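Local coordinates for DUF1436 domain-containing protein (Neisseria meningitidis, PDB 2GKP) that is of unknown function but belongs to the CDI immunity protein family and probably neutralises a toxin of contact-dependent growth inhibition, at residues R21-Q26 with E52-T57. Residues are numbered along the deposited sequence; the frame is centred on the assembly and turned at random. Where two conformers were deposited one is given.
Sequences RALIIQ and ETLGTT
Ile25 turns CG1 opposite its carbonyl carbon (chi1 -61°), and in Thr57 a chi1 of -56° puts OG1 beside the backbone N and CG2 opposite it. The Thr57 methyl is thereby presented to the strand while the hydroxyl stays near its own helix, and Ile25 meets that methyl with CB and both branches. This is helix-on-sheet packing in an alpha+beta fold of the CDI immunity protein family. Helix 51-63 lies against one face of the antiparallel sheet that contains strand 23-30. The axes of 23-26 and 52-57 come within 10.1 Å and run at 28° to each other. The contact is small, buried and apolar, and no hydrogen bond crosses it.

The methyl CG2 of Thr57 nests against the branch point of Ile25, 4.0 Å from its CB and equally near CG1 and CG2. One turn earlier, the end of Leu54 bends nearer the strand. Leu54 CD1 lies 4.1 Å from Ile25 CD1, and the two side chains cross at about a right angle. Leu23, two residues back on the strand, adds a looser contact, Leu23 CD1 to Leu54 CD1 at 4.4 Å.

Tyr16 of the adjoining strand 11-18 touches Leu23, Ile25 and Leu54. Leu159 of helix 152-164 also packs on Leu54, and His43 touches Thr57. Thr57 OG1 donates to Thr53 O at 2.6 Å, while Thr57 N reaches that oxygen from the opposite face of the carbonyl plane.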
ATOM      1  N   ARG A  21      14.092   8.132  -0.367  1.00 10.03           N
ATOM      2  CA  ARG A  21      14.910   7.140  -1.102  1.00  9.56           C
ATOM      3  C   ARG A  21      14.132   6.236  -2.039  1.00  9.24           C
ATOM      4  O   ARG A  21      14.733   5.663  -2.926  1.00  9.98           O
ATOM      5  CB  ARG A  21      15.739   6.309  -0.169  1.00  9.33           C
ATOM      6  CG  ARG A  21      16.820   7.126   0.539  1.00 10.32           C
ATOM      7  CD  ARG A  21      17.777   6.242   1.345  1.00 11.44           C
ATOM      8  NE  ARG A  21      18.570   7.145   2.199  1.00 12.63           N
ATOM      9  CZ  ARG A  21      19.281   6.793   3.271  1.00 11.43           C
ATOM     10  NH1 ARG A  21      19.434   5.513   3.586  1.00 12.10           N
ATOM     11  NH2 ARG A  21      19.834   7.759   4.004  1.00 14.47           N
ATOM     12  N   ALA A  22      12.820   6.061  -1.826  1.00 10.63           N
ATOM     13  CA  ALA A  22      12.115   5.055  -2.592  1.00  9.25           C
ATOM     14  C   ALA A  22      10.631   5.225  -2.562  1.00 10.35           C
ATOM     15  O   ALA A  22      10.067   5.815  -1.620  1.00 10.55           O
ATOM     16  CB  ALA A  22      12.442   3.661  -2.037  1.00 10.06           C
ATOM     17  N   LEU A  23      10.003   4.641  -3.577  1.00 11.07           N
ATOM     18  CA  LEU A  23       8.578   4.251  -3.539  1.00 10.09           C
ATOM     19  C   LEU A  23       8.483   2.782  -3.103  1.00  9.64           C
ATOM     20  O   LEU A  23       9.355   1.998  -3.466  1.00 10.80           O
ATOM     21  CB  LEU A  23       7.925   4.405  -4.920  1.00 11.13           C
ATOM     22  CG  LEU A  23       8.259   5.677  -5.697  1.00 11.59           C
ATOM     23  CD1 LEU A  23       7.569   5.649  -7.059  1.00 12.97           C
ATOM     24  CD2 LEU A  23       7.815   6.904  -4.902  1.00 14.05           C
ATOM     25  N   ILE A  24       7.472   2.440  -2.296  1.00 10.40           N
ATOM     26  CA  ILE A  24       7.365   1.109  -1.710  1.00 11.21           C
ATOM     27  C   ILE A  24       5.909   0.690  -1.887  1.00 11.06           C
ATOM     28  O   ILE A  24       5.008   1.244  -1.265  1.00 11.82           O
ATOM     29  CB  ILE A  24       7.781   1.125  -0.219  1.00 11.34           C
ATOM     30  CG1 ILE A  24       9.155   1.805  -0.034  1.00 13.76           C
ATOM     31  CG2 ILE A  24       7.774  -0.315   0.303  1.00 13.79           C
ATOM     32  CD1 ILE A  24       9.281   2.616   1.203  1.00 19.00           C
ATOM     33  N   ILE A  25       5.673  -0.281  -2.777  1.00 11.43           N
ATOM     34  CA  ILE A  25       4.312  -0.678  -3.123  1.00 12.15           C
ATOM     35  C   ILE A  25       4.046  -2.021  -2.449  1.00 12.02           C
ATOM     36  O   ILE A  25       4.877  -2.943  -2.489  1.00 13.22           O
ATOM     37  CB  ILE A  25       4.147  -0.833  -4.642  1.00 12.73           C
ATOM     38  CG1 ILE A  25       4.407   0.476  -5.376  1.00 16.38           C
ATOM     39  CG2 ILE A  25       2.767  -1.386  -4.958  1.00 15.03           C
ATOM     40  CD1 ILE A  25       3.877   1.618  -4.773  1.00 21.92           C
ATOM     41  N   GLN A  26       2.891  -2.130  -1.809  1.00 11.85           N
ATOM     42  CA  GLN A  26       2.629  -3.290  -0.986  1.00 12.39           C
ATOM     43  C   GLN A  26       1.206  -3.812  -1.168  1.00 11.73           C
ATOM     44  O   GLN A  26       0.252  -3.051  -1.031  1.00 12.70           O
ATOM     45  CB  GLN A  26       2.818  -2.841   0.489  1.00 13.35           C
ATOM     46  CG  GLN A  26       2.551  -3.870   1.568  1.00 15.36           C
ATOM     47  CD  GLN A  26       3.563  -4.982   1.497  1.00 16.82           C
ATOM     48  OE1 GLN A  26       4.779  -4.738   1.538  1.00 16.69           O
ATOM     49  NE2 GLN A  26       3.077  -6.197   1.404  1.00 16.41           N
ATOM     50  N   GLU A  52       3.597   4.313 -16.262  1.00 19.32           N
ATOM     51  CA  GLU A  52       3.162   2.975 -16.650  0.50 19.52           C
ATOM     52  C   GLU A  52       3.700   1.883 -15.696  1.00 19.61           C
ATOM     53  O   GLU A  52       2.936   0.958 -15.321  1.00 19.66           O
ATOM     54  CB  GLU A  52       3.482   2.734 -18.139  0.50 20.23           C
ATOM     55  CG  GLU A  52       2.706   1.597 -18.801  0.50 20.53           C
ATOM     56  CD  GLU A  52       3.345   0.253 -18.522  0.50 21.72           C
ATOM     57  OE1 GLU A  52       4.538   0.262 -18.172  0.50 22.84           O
ATOM     58  OE2 GLU A  52       2.684  -0.806 -18.654  0.50 23.20           O
ATOM     59  N   THR A  53       4.947   2.009 -15.227  1.00 18.80           N
ATOM     60  CA  THR A  53       5.521   1.025 -14.318  1.00 19.18           C
ATOM     61  C   THR A  53       4.837   1.158 -12.949  1.00 17.96           C
ATOM     62  O   THR A  53       4.543   0.153 -12.294  1.00 18.68           O
ATOM     63  CB  THR A  53       7.079   1.205 -14.174  1.00 19.23           C
ATOM     64  OG1 THR A  53       7.680   1.064 -15.469  1.00 22.21           O
ATOM     65  CG2 THR A  53       7.679   0.151 -13.253  1.00 20.74           C
ATOM     66  N   LEU A  54       4.595   2.382 -12.511  1.00 17.42           N
ATOM     67  CA  LEU A  54       3.968   2.593 -11.214  1.00 17.06           C
ATOM     68  C   LEU A  54       2.520   2.049 -11.239  1.00 16.12           C
ATOM     69  O   LEU A  54       2.110   1.297 -10.329  1.00 15.20           O
ATOM     70  CB  LEU A  54       3.971   4.081 -10.864  1.00 16.53           C
ATOM     71  CG  LEU A  54       3.305   4.505  -9.536  1.00 16.63           C
ATOM     72  CD1 LEU A  54       3.890   3.663  -8.361  1.00 17.57           C
ATOM     73  CD2 LEU A  54       3.360   6.005  -9.286  1.00 19.05           C
ATOM     74  N   GLY A  55       1.763   2.374 -12.285  1.00 17.30           N
ATOM     75  CA  GLY A  55       0.394   1.813 -12.412  1.00 16.56           C
ATOM     76  C   GLY A  55       0.363   0.282 -12.456  1.00 16.46           C
ATOM     77  O   GLY A  55      -0.418  -0.394 -11.730  1.00 16.78           O
ATOM     78  N   THR A  56       1.219  -0.309 -13.289  1.00 17.09           N
ATOM     79  CA  THR A  56       1.302  -1.776 -13.363  1.00 17.37           C
ATOM     80  C   THR A  56       1.685  -2.420 -12.044  1.00 17.02           C
ATOM     81  O   THR A  56       1.157  -3.473 -11.668  1.00 16.22           O
ATOM     82  CB  THR A  56       2.271  -2.181 -14.498  1.00 18.56           C
ATOM     83  OG1 THR A  56       1.721  -1.720 -15.731  1.00 21.58           O
ATOM     84  CG2 THR A  56       2.512  -3.688 -14.576  1.00 19.93           C
ATOM     85  N   THR A  57       2.638  -1.816 -11.341  1.00 15.44           N
ATOM     86  CA  THR A  57       3.079  -2.407 -10.088  1.00 15.12           C
ATOM     87  C   THR A  57       1.940  -2.373  -9.071  1.00 14.05           C
ATOM     88  O   THR A  57       1.755  -3.332  -8.347  1.00 14.53           O
ATOM     89  CB  THR A  57       4.343  -1.646  -9.544  1.00 14.79           C
ATOM     90  OG1 THR A  57       5.345  -1.675 -10.572  1.00 17.80           O
ATOM     91  CG2 THR A  57       4.891  -2.290  -8.281  1.00 15.58           C
TER